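Local coordinates for acetyltransferase (Bacillus cereus, PDB 1Y9W), which probably transfers an acyl group, most likely acetyl from acetyl-coenzyme A, to an acceptor not yet identified, as other GNAT-family enzymes do, at residues 44-47 / 48-52; 58-61 / 62-65; 102-105 / 106-110. One frame throughout, in Å; residues are numbered along the deposited sequence.

Contact 1 (44-47 / 48-52); sequences VKNE and EGKIF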
ATOM      1  N   VAL A  44      12.088  14.760 -13.967  1.00 19.64           N
ATOM      2  CA  VAL A  44      12.772  15.984 -14.339  1.00 19.61           C
ATOM      3  C   VAL A  44      14.108  15.432 -14.798  1.00 19.60           C
ATOM      4  O   VAL A  44      14.776  14.743 -14.032  1.00 20.04           O
ATOM      5  CB  VAL A  44      13.010  16.896 -13.135  1.00 18.67           C
ATOM      6  CG1 VAL A  44      13.994  17.989 -13.508  1.00 20.53           C
ATOM      7  CG2 VAL A  44      11.689  17.500 -12.675  1.00 20.78           C
ATOM      8  N   LYS A  45      14.496  15.704 -16.039  1.00 19.32           N
ATOM      9  CA  LYS A  45      15.763  15.184 -16.537  1.00 18.63           C
ATOM     10  C   LYS A  45      16.336  16.030 -17.659  1.00 18.83           C
ATOM     11  O   LYS A  45      15.708  16.996 -18.100  1.00 17.90           O
ATOM     12  CB  LYS A  45      15.569  13.757 -17.034  1.00 18.68           C
ATOM     13  CG  LYS A  45      14.640  13.643 -18.221  1.00 19.68           C
ATOM     14  CD  LYS A  45      14.613  12.215 -18.729  1.00 25.39           C
ATOM     15  CE  LYS A  45      13.639  12.049 -19.872  1.00 26.91           C
ATOM     16  NZ  LYS A  45      13.568  10.641 -20.361  1.00 28.68           N
ATOM     17  N   ASN A  46      17.538  15.674 -18.109  1.00 17.98           N
ATOM     18  CA  ASN A  46      18.175  16.391 -19.205  1.00 19.61           C
ATOM     19  C   ASN A  46      18.198  15.480 -20.426  1.00 21.32           C
ATOM     20  O   ASN A  46      17.822  14.307 -20.342  1.00 19.67           O
ATOM     21  CB  ASN A  46      19.596  16.826 -18.833  1.00 19.90           C
ATOM     22  CG  ASN A  46      20.493  15.661 -18.464  1.00 20.62           C
ATOM     23  OD1 ASN A  46      20.178  14.510 -18.753  1.00 21.45           O
ATOM     24  ND2 ASN A  46      21.627  15.959 -17.834  1.00 19.41           N
ATOM     25  N   GLU A  47      18.640  16.016 -21.557  1.00 22.70           N
ATOM     26  CA  GLU A  47      18.677  15.252 -22.801  1.00 25.04           C
ATOM     27  C   GLU A  47      19.466  13.944 -22.719  1.00 24.72           C
ATOM     28  O   GLU A  47      19.088  12.950 -23.346  1.00 24.56           O
ATOM     29  CB  GLU A  47      19.240  16.118 -23.932  1.00 28.59           C
ATOM     30  CG  GLU A  47      18.974  15.565 -25.328  1.00 33.05           C
ATOM     31  CD  GLU A  47      17.489  15.387 -25.597  1.00 37.53           C
ATOM     32  OE1 GLU A  47      16.725  16.355 -25.357  1.00 41.24           O
ATOM     33  OE2 GLU A  47      17.085  14.288 -26.048  1.00 38.13           O
ATOM     34  N   GLU A  48      20.556  13.938 -21.955  1.00 23.87           N
ATOM     35  CA  GLU A  48      21.371  12.735 -21.813  1.00 24.02           C
ATOM     36  C   GLU A  48      20.682  11.638 -21.012  1.00 23.29           C
ATOM     37  O   GLU A  48      21.081  10.481 -21.060  1.00 24.24           O
ATOM     38  CB  GLU A  48      22.690  13.074 -21.139  1.00 26.17           C
ATOM     39  CG  GLU A  48      23.611  13.897 -21.987  1.00 28.29           C
ATOM     40  CD  GLU A  48      24.837  14.307 -21.223  1.00 30.79           C
ATOM     41  OE1 GLU A  48      24.691  15.065 -20.240  1.00 33.75           O
ATOM     42  OE2 GLU A  48      25.944  13.866 -21.596  1.00 33.55           O
ATOM     43  N   GLY A  49      19.661  12.004 -20.253  1.00 23.09           N
ATOM     44  CA  GLY A  49      18.963  11.006 -19.467  1.00 23.39           C
ATOM     45  C   GLY A  49      19.239  11.029 -17.975  1.00 20.91           C
ATOM     46  O   GLY A  49      18.829  10.119 -17.267  1.00 21.45           O
ATOM     47  N   LYS A  50      19.938  12.043 -17.480  1.00 20.11           N
ATOM     48  CA  LYS A  50      20.185  12.117 -16.044  1.00 20.84           C
ATOM     49  C   LYS A  50      18.880  12.552 -15.378  1.00 21.07           C
ATOM     50  O   LYS A  50      18.259  13.540 -15.782  1.00 19.78           O
ATOM     51  CB  LYS A  50      21.283  13.128 -15.712  1.00 21.12           C
ATOM     52  CG  LYS A  50      21.526  13.271 -14.212  1.00 22.95           C
ATOM     53  CD  LYS A  50      22.677  14.216 -13.907  1.00 23.63           C
ATOM     54  CE  LYS A  50      22.926  14.288 -12.408  1.00 27.03           C
ATOM     55  NZ  LYS A  50      24.076  15.181 -12.056  1.00 28.58           N
ATOM     56  N   ILE A  51      18.469  11.799 -14.362  1.00 21.00           N
ATOM     57  CA  ILE A  51      17.239  12.074 -13.630  1.00 19.29           C
ATOM     58  C   ILE A  51      17.538  12.831 -12.350  1.00 17.80           C
ATOM     59  O   ILE A  51      18.172  12.315 -11.437  1.00 17.75           O
ATOM     60  CB  ILE A  51      16.503  10.757 -13.309  1.00 19.61           C
ATOM     61  CG1 ILE A  51      16.165  10.049 -14.625  1.00 20.75           C
ATOM     62  CG2 ILE A  51      15.241  11.033 -12.482  1.00 18.33           C
ATOM     63  CD1 ILE A  51      15.575   8.669 -14.458  1.00 24.24           C
ATOM     64  N   PHE A  52      17.067  14.068 -12.307  1.00 18.65           N
ATOM     65  CA  PHE A  52      17.259  14.962 -11.173  1.00 17.91           C
ATOM     66  C   PHE A  52      16.143  14.814 -10.154  1.00 18.24           C
ATOM     67  O   PHE A  52      16.305  15.193  -9.000  1.00 19.87           O
ATOM     68  CB  PHE A  52      17.310  16.409 -11.669  1.00 18.68           C
ATOM     69  CG  PHE A  52      18.491  16.705 -12.551  1.00 20.78           C
ATOM     70  CD1 PHE A  52      19.721  17.051 -11.998  1.00 21.10           C
ATOM     71  CD2 PHE A  52      18.383  16.607 -13.938  1.00 21.78           C
ATOM     72  CE1 PHE A  52      20.828  17.296 -12.813  1.00 23.42           C
ATOM     73  CE2 PHE A  52      19.483  16.849 -14.769  1.00 23.58           C
ATOM     74  CZ  PHE A  52      20.707  17.193 -14.207  1.00 23.05           C
TER
HETATM   75  O   HOH W   1      24.017  14.710 -17.682  1.00 34.23           O
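K45 and I51 face each other as an antiparallel non-hydrogen-bonded pair with CA atoms 4.5 Å apart, and the chain reverses between them through a type I turn from N46 to G49. Two backbone bonds fix the ladder: F52 N gives to V44 O (2.9 Å) and N46 N to K50 O. At the turn G49 N reaches N46 O at 2.9 Å. G49, with phi +106°, supplies the positive-phi residue of a G1 beta bulge, a conformation in which a CB would press on the preceding carbonyl oxygen. This turn and bulge join strands 38-45 and 51-60, and V44 and K45 continue the sheet into an antiparallel strand of the second subunit. Asparagine suits position 46 because its short amide folds back across the turn: with chi1 59°, CG sits between the backbone N and the carbonyl carbon, and N46 OD1 takes K50 N at 2.8 Å and, weakly, G49 N. N46 ND2 donates to a water (2.7 Å) that in turn donates to E48 OE1. The N46 amide stands almost perpendicular (89°) to the F52 ring, with N46 ND2 3.8 Å from F52 CE2 at the ring edge. K50 CG lies over one face of the F52 ring, toward its rim; the ring also makes a cation-pi contact with K4 of the second subunit. The extended K45 chain carries its ammonium to a salt bridge with E13 of the second subunit.

Contact 2 (58-61 / 62-65); sequences TMYF and YHLH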
ATOM      1  N   THR A  58      -0.239   5.625  -8.672  1.00 20.88           N
ATOM      2  CA  THR A  58      -1.177   4.790  -9.417  1.00 24.34           C
ATOM      3  C   THR A  58      -2.577   5.305  -9.122  1.00 24.69           C
ATOM      4  O   THR A  58      -2.866   5.737  -7.995  1.00 24.97           O
ATOM      5  CB  THR A  58      -1.104   3.293  -9.021  1.00 24.52           C
ATOM      6  OG1 THR A  58      -1.892   3.077  -7.853  1.00 30.53           O
ATOM      7  CG2 THR A  58       0.334   2.861  -8.735  1.00 24.54           C
ATOM      8  N   MET A  59      -3.433   5.274 -10.140  1.00 23.24           N
ATOM      9  CA  MET A  59      -4.805   5.745 -10.013  1.00 22.47           C
ATOM     10  C   MET A  59      -5.833   4.621 -10.149  1.00 23.55           C
ATOM     11  O   MET A  59      -5.636   3.657 -10.892  1.00 23.49           O
ATOM     12  CB  MET A  59      -5.101   6.805 -11.080  1.00 19.62           C
ATOM     13  CG  MET A  59      -4.289   8.084 -10.968  1.00 18.56           C
ATOM     14  SD  MET A  59      -4.744   9.286 -12.238  1.00 14.94           S
ATOM     15  CE  MET A  59      -3.746   8.648 -13.568  1.00 20.65           C
ATOM     16  N   TYR A  60      -6.928   4.760  -9.412  1.00 23.87           N
ATOM     17  CA  TYR A  60      -8.044   3.821  -9.448  1.00 25.40           C
ATOM     18  C   TYR A  60      -9.074   4.294  -8.427  1.00 25.57           C
ATOM     19  O   TYR A  60      -8.733   5.052  -7.523  1.00 25.59           O
ATOM     20  CB  TYR A  60      -7.591   2.386  -9.150  1.00 26.09           C
ATOM     21  CG  TYR A  60      -6.976   2.150  -7.793  1.00 26.02           C
ATOM     22  CD1 TYR A  60      -5.596   2.186  -7.613  1.00 24.89           C
ATOM     23  CD2 TYR A  60      -7.774   1.829  -6.697  1.00 26.85           C
ATOM     24  CE1 TYR A  60      -5.030   1.898  -6.374  1.00 23.46           C
ATOM     25  CE2 TYR A  60      -7.218   1.542  -5.458  1.00 24.02           C
ATOM     26  CZ  TYR A  60      -5.852   1.575  -5.307  1.00 23.39           C
ATOM     27  OH  TYR A  60      -5.313   1.266  -4.086  1.00 24.84           O
ATOM     28  N   PHE A  61     -10.329   3.869  -8.576  1.00 25.06           N
ATOM     29  CA  PHE A  61     -11.384   4.312  -7.661  1.00 23.85           C
ATOM     30  C   PHE A  61     -11.443   5.829  -7.703  1.00 23.33           C
ATOM     31  O   PHE A  61     -11.976   6.476  -6.797  1.00 23.45           O
ATOM     32  CB  PHE A  61     -11.085   3.873  -6.228  1.00 23.35           C
ATOM     33  CG  PHE A  61     -11.376   2.435  -5.967  1.00 23.33           C
ATOM     34  CD1 PHE A  61     -12.038   1.664  -6.915  1.00 21.83           C
ATOM     35  CD2 PHE A  61     -11.039   1.861  -4.747  1.00 22.68           C
ATOM     36  CE1 PHE A  61     -12.365   0.341  -6.651  1.00 22.69           C
ATOM     37  CE2 PHE A  61     -11.363   0.536  -4.473  1.00 23.65           C
ATOM     38  CZ  PHE A  61     -12.031  -0.227  -5.427  1.00 22.49           C
ATOM     39  N   TYR A  62     -10.885   6.380  -8.773  1.00 22.42           N
ATOM     40  CA  TYR A  62     -10.820   7.819  -8.978  1.00 23.34           C
ATOM     41  C   TYR A  62     -10.057   8.564  -7.891  1.00 21.41           C
ATOM     42  O   TYR A  62     -10.534   9.550  -7.327  1.00 20.16           O
ATOM     43  CB  TYR A  62     -12.219   8.403  -9.174  1.00 25.82           C
ATOM     44  CG  TYR A  62     -12.766   8.053 -10.537  1.00 30.83           C
ATOM     45  CD1 TYR A  62     -12.139   8.515 -11.698  1.00 33.01           C
ATOM     46  CD2 TYR A  62     -13.866   7.207 -10.674  1.00 32.31           C
ATOM     47  CE1 TYR A  62     -12.594   8.137 -12.964  1.00 34.89           C
ATOM     48  CE2 TYR A  62     -14.331   6.822 -11.935  1.00 34.33           C
ATOM     49  CZ  TYR A  62     -13.692   7.289 -13.073  1.00 34.77           C
ATOM     50  OH  TYR A  62     -14.154   6.911 -14.312  1.00 36.61           O
ATOM     51  N   HIS A  63      -8.855   8.071  -7.610  1.00 20.64           N
ATOM     52  CA  HIS A  63      -7.977   8.703  -6.641  1.00 20.80           C
ATOM     53  C   HIS A  63      -6.548   8.416  -7.064  1.00 19.71           C
ATOM     54  O   HIS A  63      -6.281   7.445  -7.780  1.00 19.98           O
ATOM     55  CB  HIS A  63      -8.218   8.153  -5.228  1.00 21.80           C
ATOM     56  CG  HIS A  63      -7.332   7.001  -4.864  1.00 20.69           C
ATOM     57  ND1 HIS A  63      -6.410   7.068  -3.842  1.00 23.29           N
ATOM     58  CD2 HIS A  63      -7.228   5.756  -5.382  1.00 20.72           C
ATOM     59  CE1 HIS A  63      -5.776   5.913  -3.746  1.00 21.42           C
ATOM     60  NE2 HIS A  63      -6.253   5.100  -4.669  1.00 22.70           N
ATOM     61  N   LEU A  64      -5.637   9.273  -6.625  1.00 18.80           N
ATOM     62  CA  LEU A  64      -4.225   9.103  -6.915  1.00 18.70           C
ATOM     63  C   LEU A  64      -3.458   8.756  -5.642  1.00 19.45           C
ATOM     64  O   LEU A  64      -3.566   9.450  -4.628  1.00 19.91           O
ATOM     65  CB  LEU A  64      -3.633  10.387  -7.499  1.00 16.20           C
ATOM     66  CG  LEU A  64      -2.099  10.384  -7.531  1.00 16.75           C
ATOM     67  CD1 LEU A  64      -1.604   9.309  -8.484  1.00 15.60           C
ATOM     68  CD2 LEU A  64      -1.577  11.753  -7.942  1.00 14.52           C
ATOM     69  N   HIS A  65      -2.703   7.665  -5.673  1.00 19.06           N
ATOM     70  CA  HIS A  65      -1.896   7.325  -4.518  1.00 18.41           C
ATOM     71  C   HIS A  65      -0.473   7.548  -4.973  1.00 17.87           C
ATOM     72  O   HIS A  65      -0.039   6.949  -5.957  1.00 16.79           O
ATOM     73  CB  HIS A  65      -2.072   5.867  -4.086  1.00 19.45           C
ATOM     74  CG  HIS A  65      -1.188   5.485  -2.937  1.00 22.25           C
ATOM     75  ND1 HIS A  65       0.129   5.107  -3.103  1.00 23.84           N
ATOM     76  CD2 HIS A  65      -1.402   5.512  -1.600  1.00 23.75           C
ATOM     77  CE1 HIS A  65       0.687   4.922  -1.920  1.00 23.98           C
ATOM     78  NE2 HIS A  65      -0.220   5.161  -0.989  1.00 24.30           N
TER
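Y60 presents one face of its phenol ring to the edge of the H63 imidazole, a T-shaped pair with centroids 4.8 Å apart and planes at 83°. The two side chains run side by side from the same face of the beta hairpin formed by strands 51-60 and 63-71 of the mixed GNAT sheet. A chi1 of 61° tucks Y60 CG in over its own backbone, and chi2 near -95° turns the ring face to H63. Flat aromatic residues suit both places, since a face and an edge can meet closely across adjacent strands; H127 of the second subunit also meets the H63 ring. F61 and Y62 both have positive phi and turn the chain back in a tight reversal, consistent with a short hairpin loop; F61 packs on P128 of the second subunit. Farther along, T58 and H65 form a hydrogen-bonded pair: T58 N to H65 O and H65 N to T58 O, each 3.0 Å, the latter almost straight. H65 ND1 is hydrogen-bonded to D67. On the opposite face lie M59 and L64; the flexible thioether chain of M59 and the branched one of L64 are apolar and suit the buried side, where L64 also meets I88 and A92 of helix 80-94. A CA-H...O contact joins M59 CA to H63 O (3.2 Å), and M59 CG rests against L64 CD1 at 3.9 Å.

Contact 3 (102-105 / 106-110); sequences LDSF and SFQAP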
ATOM      1  N   LEU A 102      -1.207   9.266   0.275  1.00 17.85           N
ATOM      2  CA  LEU A 102       0.219   8.971   0.331  1.00 18.28           C
ATOM      3  C   LEU A 102       0.620   8.828   1.799  1.00 19.13           C
ATOM      4  O   LEU A 102      -0.078   9.300   2.697  1.00 20.46           O
ATOM      5  CB  LEU A 102       1.025  10.098  -0.326  1.00 15.99           C
ATOM      6  CG  LEU A 102       1.013  11.475   0.349  1.00 17.00           C
ATOM      7  CD1 LEU A 102       2.003  11.501   1.500  1.00 16.44           C
ATOM      8  CD2 LEU A 102       1.401  12.542  -0.654  1.00 16.97           C
ATOM      9  N   ASP A 103       1.725   8.145   2.052  1.00 18.52           N
ATOM     10  CA  ASP A 103       2.202   8.015   3.417  1.00 19.22           C
ATOM     11  C   ASP A 103       3.668   8.376   3.373  1.00 19.09           C
ATOM     12  O   ASP A 103       4.295   8.327   2.312  1.00 18.47           O
ATOM     13  CB  ASP A 103       2.012   6.600   3.970  1.00 21.50           C
ATOM     14  CG  ASP A 103       2.808   5.557   3.221  1.00 23.46           C
ATOM     15  OD1 ASP A 103       2.216   4.874   2.356  1.00 24.87           O
ATOM     16  OD2 ASP A 103       4.021   5.419   3.501  1.00 25.63           O
ATOM     17  N   SER A 104       4.207   8.762   4.522  1.00 18.38           N
ATOM     18  CA  SER A 104       5.598   9.160   4.603  1.00 17.39           C
ATOM     19  C   SER A 104       6.129   8.835   5.995  1.00 16.74           C
ATOM     20  O   SER A 104       5.515   9.193   6.998  1.00 17.44           O
ATOM     21  CB  SER A 104       5.704  10.665   4.334  1.00 17.65           C
ATOM     22  OG  SER A 104       7.048  11.092   4.237  1.00 21.99           O
ATOM     23  N   PHE A 105       7.258   8.140   6.048  1.00 16.12           N
ATOM     24  CA  PHE A 105       7.882   7.800   7.314  1.00 16.04           C
ATOM     25  C   PHE A 105       8.534   9.064   7.859  1.00 17.92           C
ATOM     26  O   PHE A 105       8.784  10.014   7.115  1.00 19.18           O
ATOM     27  CB  PHE A 105       8.931   6.710   7.108  1.00 14.00           C
ATOM     28  CG  PHE A 105       8.347   5.338   6.956  1.00 13.49           C
ATOM     29  CD1 PHE A 105       7.957   4.609   8.071  1.00 13.17           C
ATOM     30  CD2 PHE A 105       8.167   4.778   5.698  1.00 12.30           C
ATOM     31  CE1 PHE A 105       7.393   3.335   7.939  1.00 11.99           C
ATOM     32  CE2 PHE A 105       7.605   3.509   5.557  1.00 13.39           C
ATOM     33  CZ  PHE A 105       7.218   2.786   6.683  1.00 12.17           C
ATOM     34  N   SER A 106       8.792   9.078   9.161  1.00 17.85           N
ATOM     35  CA  SER A 106       9.418  10.215   9.814  1.00 17.20           C
ATOM     36  C   SER A 106      10.755  10.576   9.165  1.00 18.94           C
ATOM     37  O   SER A 106      11.154  11.744   9.153  1.00 21.07           O
ATOM     38  CB  SER A 106       9.618   9.910  11.304  1.00 15.05           C
ATOM     39  OG  SER A 106      10.167   8.614  11.491  1.00 13.27           O
ATOM     40  N   PHE A 107      11.452   9.588   8.611  1.00 18.90           N
ATOM     41  CA  PHE A 107      12.745   9.863   7.983  1.00 18.70           C
ATOM     42  C   PHE A 107      12.631  10.221   6.495  1.00 19.22           C
ATOM     43  O   PHE A 107      13.638  10.274   5.787  1.00 18.92           O
ATOM     44  CB  PHE A 107      13.679   8.658   8.179  1.00 17.29           C
ATOM     45  CG  PHE A 107      13.096   7.358   7.715  1.00 15.38           C
ATOM     46  CD1 PHE A 107      13.095   7.021   6.367  1.00 15.84           C
ATOM     47  CD2 PHE A 107      12.523   6.479   8.626  1.00 15.18           C
ATOM     48  CE1 PHE A 107      12.530   5.827   5.931  1.00 14.94           C
ATOM     49  CE2 PHE A 107      11.953   5.277   8.201  1.00 15.39           C
ATOM     50  CZ  PHE A 107      11.957   4.952   6.849  1.00 16.02           C
ATOM     51  N   GLN A 108      11.404  10.471   6.034  1.00 19.73           N
ATOM     52  CA  GLN A 108      11.147  10.823   4.639  1.00 20.25           C
ATOM     53  C   GLN A 108      10.493  12.198   4.493  1.00 22.71           C
ATOM     54  O   GLN A 108       9.696  12.420   3.580  1.00 25.49           O
ATOM     55  CB  GLN A 108      10.233   9.795   3.986  1.00 17.75           C
ATOM     56  CG  GLN A 108      10.722   8.371   4.031  1.00 15.99           C
ATOM     57  CD  GLN A 108       9.793   7.441   3.276  1.00 18.46           C
ATOM     58  OE1 GLN A 108       8.570   7.478   3.460  1.00 16.88           O
ATOM     59  NE2 GLN A 108      10.364   6.595   2.425  1.00 19.64           N
ATOM     60  N   ALA A 109      10.804  13.111   5.401  1.00 24.47           N
ATOM     61  CA  ALA A 109      10.256  14.468   5.344  1.00 26.03           C
ATOM     62  C   ALA A 109       8.727  14.619   5.219  1.00 26.54           C
ATOM     63  O   ALA A 109       8.229  15.164   4.226  1.00 27.70           O
ATOM     64  CB  ALA A 109      10.938  15.238   4.209  1.00 26.10           C
ATOM     65  N   PRO A 110       7.962  14.149   6.223  1.00 26.27           N
ATOM     66  CA  PRO A 110       6.499  14.274   6.160  1.00 26.34           C
ATOM     67  C   PRO A 110       6.005  15.726   6.235  1.00 28.29           C
ATOM     68  O   PRO A 110       4.886  16.030   5.814  1.00 28.30           O
ATOM     69  CB  PRO A 110       6.024  13.429   7.341  1.00 25.77           C
ATOM     70  CG  PRO A 110       7.182  13.479   8.287  1.00 26.43           C
ATOM     71  CD  PRO A 110       8.366  13.322   7.371  1.00 25.80           C
TER
HETATM   72  O   HOH W   2       6.421   6.045   2.155  1.00 33.36           O
HETATM   73  O   HOH W   3       6.914   8.413   1.083  1.00 59.23           O
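F105, the last residue of strand 99-105, is joined to Q108 by a backbone bond of 2.9 Å from Q108 N to F105 O, closing a turn in which S106 and F107 have backbone angles close to type I. Q108 then returns the grip with its side chain. The position of its CG, anti to the carbonyl carbon (chi1 -57°), and the extended chain beyond carry the amide alongside F105, where Q108 OE1 accepts F105 N at 3.0 Å in a nearly straight bond (173°). A glutamine has just the length for this, and its other amide atom is used too: NE2 donates to N25 of the second subunit. Q108 OE1 also lies near two waters, at 2.9 Å and 3.0 Å; one leads to D103 OD2, the other to D103 O. These waters have more acceptors about them than protons to give, so not every link can be made at once. Q108 OE1 also lies 3.5 Å from F105 CD2, at the edge of the ring. F107 turns its ring back against F105, whose CB stands over one face, 3.6 Å from the F107 ring centroid, in a CH-pi contact. The two rings are almost parallel, but slid so far along each other that they barely overlap. Beyond the turn, P110 sets CD 3.3 Å from F105 O and CB beside the S104 side chain, where a small residue fits against the proline. S106 OG is hydrogen-bonded to the backbone N of S132. The arrangement belongs to the passage from strand 99-105 to helix 110-115, the beta5-alpha4 connection of the GNAT fold, which in relatives lies close to the acetyl-coenzyme A cleft.

From the N terminus the chain first meets contact 1, which closes the hairpin between strands 38-45 and 51-60; strand 51-60 then runs to contact 2, which closes the next hairpin, into strand 63-71. Their centres are 27 Å apart, at the two ends of that shared strand. After helix 80-94 the chain enters strand 99-105, and contact 3 turns it toward helix 110-115. The three loops follow in series, neither nested nor crossed, all reaching one mixed sheet. Contacts 2 and 3 touch where H65 packs on L102 and D103, joining neighbouring parallel strands 63-71 and 99-105. Each contact also reaches the second subunit, and at contact 1 the sheet runs on across the interface.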